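Local coordinates for protein glycosyltransferase Gtf1 (Streptococcus pneumoniae, PDB 4PQG) that is a GT-B-fold glycosyltransferase that carries an added extended beta-sheet domain, with UDP bound between its two Rossmann-like domains, at residues Phe237-His250 with Tyr270-Ile284. Numbering follows the deposited sequence.
Sequences FEEAQTAHLAVVVH and YDYQFTNADKVDFFI. With NAG (2-acetamido-2-deoxy-beta-D-glucopyranose), chain D.
Tyr-270 OH ties together two backbone groups: it donates to Val-248 O (2.8 Å), in the carbonyl plane on a lone pair, and accepts from His-250 N. With CG anti to its carbonyl carbon (chi1 -68°), Tyr-270 reaches from the start of helix 271-275 to the backbone of Val-248 and His-250. His-250 sets ND1 2.8 Å from NAG O6, the sugar oxygen lying in the ring plane, while NE2 bonds to Asp-227. Along the parallel strands, Val-249 N meets Ile-284 O almost straight (175° at the hydrogen), and Val-247 bonds twice to that same strand, N to Phe-282 O and O from Ile-284 N. Where the pairing begins, Asp-281 OD2 uses its anti lone pair on Leu-245 N (2.7 Å), and Asp-281 N returns a bond to Leu-245 O. Gln-241 NE2 bridges Phe-237 O and Lys-279 O (3.1 Å), both near its amide plane. From helix 233-240, the Phe-237 ring takes the edge of Tyr-272 on one face, centroids 5.2 Å apart, and Leu-245 CD2 on the other. In this beta-alpha-beta unit of the N-terminal Rossmann-like sheet, side chains meet backbone polar groups at both ends of the pairing, consistent with a fixed backbone at His-250.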
loop_
_atom_site.group_PDB
_atom_site.type_symbol
_atom_site.label_atom_id
_atom_site.label_comp_id
_atom_site.label_asym_id
_atom_site.label_seq_id
_atom_site.Cartn_x
_atom_site.Cartn_y
_atom_site.Cartn_z
ATOM N N PHE A 237 8.713 19.503 -1.457
ATOM C CA PHE A 237 9.699 19.963 -2.428
ATOM C C PHE A 237 10.541 21.090 -1.843
ATOM O O PHE A 237 11.776 21.029 -1.875
ATOM C CB PHE A 237 9.034 20.406 -3.755
ATOM C CG PHE A 237 8.936 19.305 -4.797
ATOM C CD1 PHE A 237 9.306 19.547 -6.120
ATOM C CD2 PHE A 237 8.474 18.028 -4.456
ATOM C CE1 PHE A 237 9.233 18.546 -7.083
ATOM C CE2 PHE A 237 8.394 17.019 -5.422
ATOM C CZ PHE A 237 8.776 17.280 -6.739
ATOM N N GLU A 238 9.870 22.088 -1.268
ATOM C CA GLU A 238 10.553 23.261 -0.748
ATOM C C GLU A 238 11.474 22.911 0.414
ATOM O O GLU A 238 12.648 23.311 0.430
ATOM C CB GLU A 238 9.538 24.314 -0.326
ATOM C CG GLU A 238 8.920 25.047 -1.501
ATOM C CD GLU A 238 7.797 25.971 -1.081
ATOM O OE1 GLU A 238 7.422 25.974 0.114
ATOM O OE2 GLU A 238 7.283 26.696 -1.947
ATOM N N GLU A 239 10.953 22.143 1.368
ATOM C CA GLU A 239 11.699 21.804 2.566
ATOM C C GLU A 239 12.778 20.760 2.341
ATOM O O GLU A 239 13.697 20.635 3.152
ATOM C CB GLU A 239 10.755 21.348 3.682
ATOM C CG GLU A 239 9.743 22.404 4.101
ATOM C CD GLU A 239 10.412 23.680 4.573
ATOM O OE1 GLU A 239 11.421 23.577 5.315
ATOM O OE2 GLU A 239 9.928 24.769 4.203
ATOM N N ALA A 240 12.673 20.014 1.246
ATOM C CA ALA A 240 13.659 18.987 0.927
ATOM C C ALA A 240 14.887 19.549 0.202
ATOM O O ALA A 240 15.878 18.840 0.055
ATOM C CB ALA A 240 13.028 17.874 0.101
ATOM N N GLN A 241 14.820 20.802 -0.245
ATOM C CA GLN A 241 15.921 21.407 -1.005
ATOM C C GLN A 241 17.242 21.475 -0.228
ATOM O O GLN A 241 18.312 21.427 -0.825
ATOM C CB GLN A 241 15.533 22.791 -1.541
ATOM C CG GLN A 241 14.396 22.770 -2.549
ATOM C CD GLN A 241 14.616 21.756 -3.666
ATOM O OE1 GLN A 241 15.467 21.954 -4.534
ATOM N NE2 GLN A 241 13.857 20.661 -3.639
ATOM N N THR A 242 17.164 21.570 1.098
ATOM C CA THR A 242 18.371 21.595 1.929
ATOM C C THR A 242 18.976 20.205 2.087
ATOM O O THR A 242 20.125 20.085 2.492
ATOM C CB THR A 242 18.154 22.243 3.323
ATOM O OG1 THR A 242 17.096 21.573 4.026
ATOM C CG2 THR A 242 17.828 23.734 3.187
ATOM N N ALA A 243 18.206 19.165 1.765
ATOM C CA ALA A 243 18.721 17.801 1.719
ATOM C C ALA A 243 18.864 17.373 0.255
ATOM O O ALA A 243 19.246 18.182 -0.591
ATOM C CB ALA A 243 17.796 16.849 2.477
ATOM N N HIS A 244 18.588 16.100 -0.030
ATOM C CA HIS A 244 18.396 15.641 -1.404
ATOM C C HIS A 244 16.998 15.112 -1.537
ATOM O O HIS A 244 16.438 14.600 -0.574
ATOM C CB HIS A 244 19.396 14.556 -1.776
ATOM C CG HIS A 244 20.840 14.973 -1.602
ATOM N ND1 HIS A 244 21.534 15.614 -2.568
ATOM C CD2 HIS A 244 21.705 14.839 -0.516
ATOM C CE1 HIS A 244 22.786 15.868 -2.125
ATOM N NE2 HIS A 244 22.892 15.386 -0.873
ATOM N N LEU A 245 16.441 15.232 -2.739
ATOM C CA LEU A 245 15.065 14.865 -3.012
ATOM C C LEU A 245 15.003 13.861 -4.164
ATOM O O LEU A 245 15.475 14.132 -5.269
ATOM C CB LEU A 245 14.233 16.116 -3.347
ATOM C CG LEU A 245 12.768 15.891 -3.737
ATOM C CD1 LEU A 245 11.981 15.298 -2.575
ATOM C CD2 LEU A 245 12.119 17.167 -4.241
ATOM N N ALA A 246 14.421 12.699 -3.892
ATOM C CA ALA A 246 14.153 11.699 -4.923
ATOM C C ALA A 246 12.644 11.482 -5.014
ATOM O O ALA A 246 11.942 11.547 -3.995
ATOM C CB ALA A 246 14.871 10.393 -4.599
ATOM N N VAL A 247 12.151 11.273 -6.233
ATOM C CA VAL A 247 10.732 10.963 -6.479
ATOM C C VAL A 247 10.659 9.575 -7.110
ATOM O O VAL A 247 11.284 9.319 -8.151
ATOM C CB VAL A 247 10.055 12.002 -7.400
ATOM C CG1 VAL A 247 8.684 11.515 -7.895
ATOM C CG2 VAL A 247 9.949 13.350 -6.695
ATOM N N VAL A 248 9.925 8.674 -6.463
ATOM C CA VAL A 248 9.719 7.345 -7.020
ATOM C C VAL A 248 8.467 7.350 -7.887
ATOM O O VAL A 248 7.405 7.811 -7.444
ATOM C CB VAL A 248 9.599 6.280 -5.924
ATOM C CG1 VAL A 248 9.444 4.891 -6.524
ATOM C CG2 VAL A 248 10.832 6.305 -5.044
ATOM N N VAL A 249 8.625 6.863 -9.116
ATOM C CA VAL A 249 7.530 6.698 -10.064
ATOM C C VAL A 249 7.039 5.254 -9.934
ATOM O O VAL A 249 7.797 4.313 -10.155
ATOM C CB VAL A 249 7.993 6.986 -11.512
ATOM C CG1 VAL A 249 6.837 6.840 -12.499
ATOM C CG2 VAL A 249 8.623 8.373 -11.606
ATOM N N HIS A 250 5.786 5.073 -9.531
ATOM C CA HIS A 250 5.290 3.718 -9.239
ATOM C C HIS A 250 4.515 3.017 -10.329
ATOM O O HIS A 250 4.762 1.831 -10.622
ATOM C CB HIS A 250 4.492 3.725 -7.949
ATOM C CG HIS A 250 5.344 3.896 -6.728
ATOM N ND1 HIS A 250 6.046 2.888 -6.195
ATOM C CD2 HIS A 250 5.596 5.012 -5.944
ATOM C CE1 HIS A 250 6.713 3.329 -5.118
ATOM N NE2 HIS A 250 6.423 4.630 -4.957
ATOM N N TYR A 270 1.827 12.397 -10.649
ATOM C CA TYR A 270 3.198 12.820 -11.003
ATOM C C TYR A 270 3.285 14.183 -11.671
ATOM O O TYR A 270 4.392 14.726 -11.859
ATOM C CB TYR A 270 3.917 11.726 -11.825
ATOM C CG TYR A 270 4.166 10.534 -10.937
ATOM C CD1 TYR A 270 5.073 10.635 -9.891
ATOM C CD2 TYR A 270 3.445 9.354 -11.077
ATOM C CE1 TYR A 270 5.282 9.583 -9.020
ATOM C CE2 TYR A 270 3.651 8.286 -10.204
ATOM C CZ TYR A 270 4.562 8.424 -9.175
ATOM O OH TYR A 270 4.806 7.417 -8.266
ATOM N N ASP A 271 2.123 14.736 -12.018
ATOM C CA ASP A 271 2.069 15.992 -12.739
ATOM C C ASP A 271 2.856 17.087 -12.030
ATOM O O ASP A 271 3.602 17.856 -12.672
ATOM C CB ASP A 271 0.621 16.444 -12.927
ATOM C CG ASP A 271 0.528 17.741 -13.669
ATOM O OD1 ASP A 271 0.910 17.757 -14.864
ATOM O OD2 ASP A 271 0.101 18.748 -13.057
ATOM N N TYR A 272 2.675 17.173 -10.713
ATOM C CA TYR A 272 3.375 18.196 -9.939
ATOM C C TYR A 272 4.890 17.975 -9.983
ATOM O O TYR A 272 5.661 18.903 -10.263
ATOM C CB TYR A 272 2.893 18.253 -8.469
ATOM C CG TYR A 272 3.631 19.351 -7.728
ATOM C CD1 TYR A 272 3.222 20.676 -7.844
ATOM C CD2 TYR A 272 4.780 19.073 -6.977
ATOM C CE1 TYR A 272 3.904 21.698 -7.206
ATOM C CE2 TYR A 272 5.471 20.090 -6.330
ATOM C CZ TYR A 272 5.027 21.396 -6.460
ATOM O OH TYR A 272 5.683 22.419 -5.841
ATOM N N GLN A 273 5.308 16.748 -9.680
ATOM C CA GLN A 273 6.726 16.422 -9.615
ATOM C C GLN A 273 7.444 16.609 -10.960
ATOM O O GLN A 273 8.595 17.063 -10.993
ATOM C CB GLN A 273 6.956 15.009 -9.070
ATOM C CG GLN A 273 6.293 14.722 -7.732
ATOM C CD GLN A 273 4.901 14.112 -7.888
ATOM O OE1 GLN A 273 3.980 14.734 -8.431
ATOM N NE2 GLN A 273 4.749 12.889 -7.414
ATOM N N PHE A 274 6.752 16.296 -12.058
ATOM C CA PHE A 274 7.315 16.378 -13.411
ATOM C C PHE A 274 7.378 17.838 -13.878
ATOM O O PHE A 274 8.381 18.270 -14.470
ATOM C CB PHE A 274 6.499 15.505 -14.404
ATOM C CG PHE A 274 6.630 14.012 -14.171
ATOM C CD1 PHE A 274 7.576 13.497 -13.282
ATOM C CD2 PHE A 274 5.831 13.120 -14.878
ATOM C CE1 PHE A 274 7.705 12.128 -13.095
ATOM C CE2 PHE A 274 5.958 11.746 -14.710
ATOM C CZ PHE A 274 6.893 11.242 -13.809
ATOM N N THR A 275 6.330 18.608 -13.577
ATOM C CA THR A 275 6.303 20.058 -13.843
ATOM C C THR A 275 7.497 20.746 -13.175
ATOM O O THR A 275 8.155 21.598 -13.778
ATOM C CB THR A 275 4.979 20.686 -13.342
ATOM O OG1 THR A 275 3.886 20.108 -14.069
ATOM C CG2 THR A 275 4.966 22.204 -13.537
ATOM N N ASN A 276 7.797 20.325 -11.951
ATOM C CA ASN A 276 8.865 20.923 -11.155
ATOM C C ASN A 276 10.084 20.009 -10.988
ATOM O O ASN A 276 10.677 19.939 -9.910
ATOM C CB ASN A 276 8.290 21.324 -9.788
ATOM C CG ASN A 276 7.191 22.355 -9.914
ATOM O OD1 ASN A 276 7.461 23.528 -10.177
ATOM N ND2 ASN A 276 5.938 21.925 -9.747
ATOM N N ALA A 277 10.451 19.315 -12.066
ATOM C CA ALA A 277 11.557 18.344 -12.050
ATOM C C ALA A 277 12.916 18.981 -11.754
ATOM O O ALA A 277 13.810 18.314 -11.262
ATOM C CB ALA A 277 11.616 17.556 -13.360
ATOM N N ASP A 278 13.047 20.271 -12.031
ATOM C CA ASP A 278 14.257 21.028 -11.667
ATOM C C ASP A 278 14.569 21.000 -10.165
ATOM O O ASP A 278 15.717 21.225 -9.768
ATOM C CB ASP A 278 14.155 22.473 -12.159
ATOM C CG ASP A 278 12.938 23.190 -11.604
ATOM O OD1 ASP A 278 11.818 22.640 -11.704
ATOM O OD2 ASP A 278 13.097 24.300 -11.051
ATOM N N LYS A 279 13.562 20.711 -9.331
ATOM C CA LYS A 279 13.745 20.643 -7.873
ATOM C C LYS A 279 14.110 19.249 -7.368
ATOM O O LYS A 279 14.463 19.072 -6.199
ATOM C CB LYS A 279 12.484 21.134 -7.148
ATOM C CG LYS A 279 12.067 22.567 -7.460
ATOM C CD LYS A 279 13.132 23.602 -7.093
ATOM C CE LYS A 279 12.583 25.029 -7.133
ATOM N NZ LYS A 279 11.853 25.322 -8.400
ATOM N N VAL A 280 14.020 18.262 -8.253
ATOM C CA VAL A 280 14.246 16.863 -7.911
ATOM C C VAL A 280 15.678 16.465 -8.280
ATOM O O VAL A 280 16.097 16.675 -9.417
ATOM C CB VAL A 280 13.240 15.953 -8.670
ATOM C CG1 VAL A 280 13.468 14.490 -8.374
ATOM C CG2 VAL A 280 11.800 16.332 -8.327
ATOM N N ASP A 281 16.398 15.873 -7.324
ATOM C CA ASP A 281 17.763 15.394 -7.555
ATOM C C ASP A 281 17.793 14.189 -8.494
ATOM O O ASP A 281 18.571 14.172 -9.439
ATOM C CB ASP A 281 18.462 15.102 -6.236
ATOM C CG ASP A 281 18.718 16.366 -5.444
ATOM O OD1 ASP A 281 19.549 17.185 -5.883
ATOM O OD2 ASP A 281 18.055 16.571 -4.413
ATOM N N PHE A 282 16.923 13.202 -8.251
ATOM C CA PHE A 282 16.706 12.126 -9.222
ATOM C C PHE A 282 15.333 11.464 -9.130
ATOM O O PHE A 282 14.732 11.430 -8.068
ATOM C CB PHE A 282 17.808 11.062 -9.157
ATOM C CG PHE A 282 17.950 10.386 -7.827
ATOM C CD1 PHE A 282 17.435 9.113 -7.626
ATOM C CD2 PHE A 282 18.669 10.991 -6.788
ATOM C CE1 PHE A 282 17.600 8.466 -6.408
ATOM C CE2 PHE A 282 18.832 10.353 -5.568
ATOM C CZ PHE A 282 18.303 9.082 -5.379
ATOM N N PHE A 283 14.841 10.973 -10.263
ATOM C CA PHE A 283 13.653 10.128 -10.270
ATOM C C PHE A 283 14.078 8.665 -10.254
ATOM O O PHE A 283 15.107 8.305 -10.841
ATOM C CB PHE A 283 12.797 10.417 -11.495
ATOM C CG PHE A 283 12.209 11.805 -11.518
ATOM C CD1 PHE A 283 10.938 12.047 -10.976
ATOM C CD2 PHE A 283 12.909 12.873 -12.082
ATOM C CE1 PHE A 283 10.394 13.323 -10.998
ATOM C CE2 PHE A 283 12.369 14.148 -12.104
ATOM C CZ PHE A 283 11.103 14.370 -11.566
ATOM N N ILE A 284 13.295 7.836 -9.562
ATOM C CA ILE A 284 13.490 6.390 -9.552
ATOM C C ILE A 284 12.335 5.705 -10.299
ATOM O O ILE A 284 11.160 5.990 -10.029
ATOM C CB ILE A 284 13.572 5.839 -8.108
ATOM C CG1 ILE A 284 14.609 6.614 -7.282
ATOM C CG2 ILE A 284 13.903 4.347 -8.110
ATOM C CD1 ILE A 284 14.682 6.177 -5.819
HETATM C C1 NAG D . 2.011 0.064 -8.296
HETATM C C2 NAG D . 1.974 -0.340 -9.764
HETATM C C3 NAG D . 2.762 -1.651 -9.649
HETATM C C4 NAG D . 4.090 -1.467 -8.897
HETATM C C5 NAG D . 3.875 -0.691 -7.568
HETATM C C6 NAG D . 5.124 -0.525 -6.709
HETATM C C7 NAG D . 0.224 -0.415 -11.458
HETATM C C8 NAG D . -1.200 -0.812 -11.730
HETATM N N2 NAG D . 0.638 -0.640 -10.222
HETATM O O1 NAG D . 0.896 0.620 -7.661
HETATM O O3 NAG D . 2.954 -2.273 -10.908
HETATM O O4 NAG D . 4.616 -2.743 -8.618
HETATM O O5 NAG D . 3.284 0.557 -7.935
HETATM O O6 NAG D . 5.988 0.339 -7.410
HETATM O O7 NAG D . 0.925 0.095 -12.347
#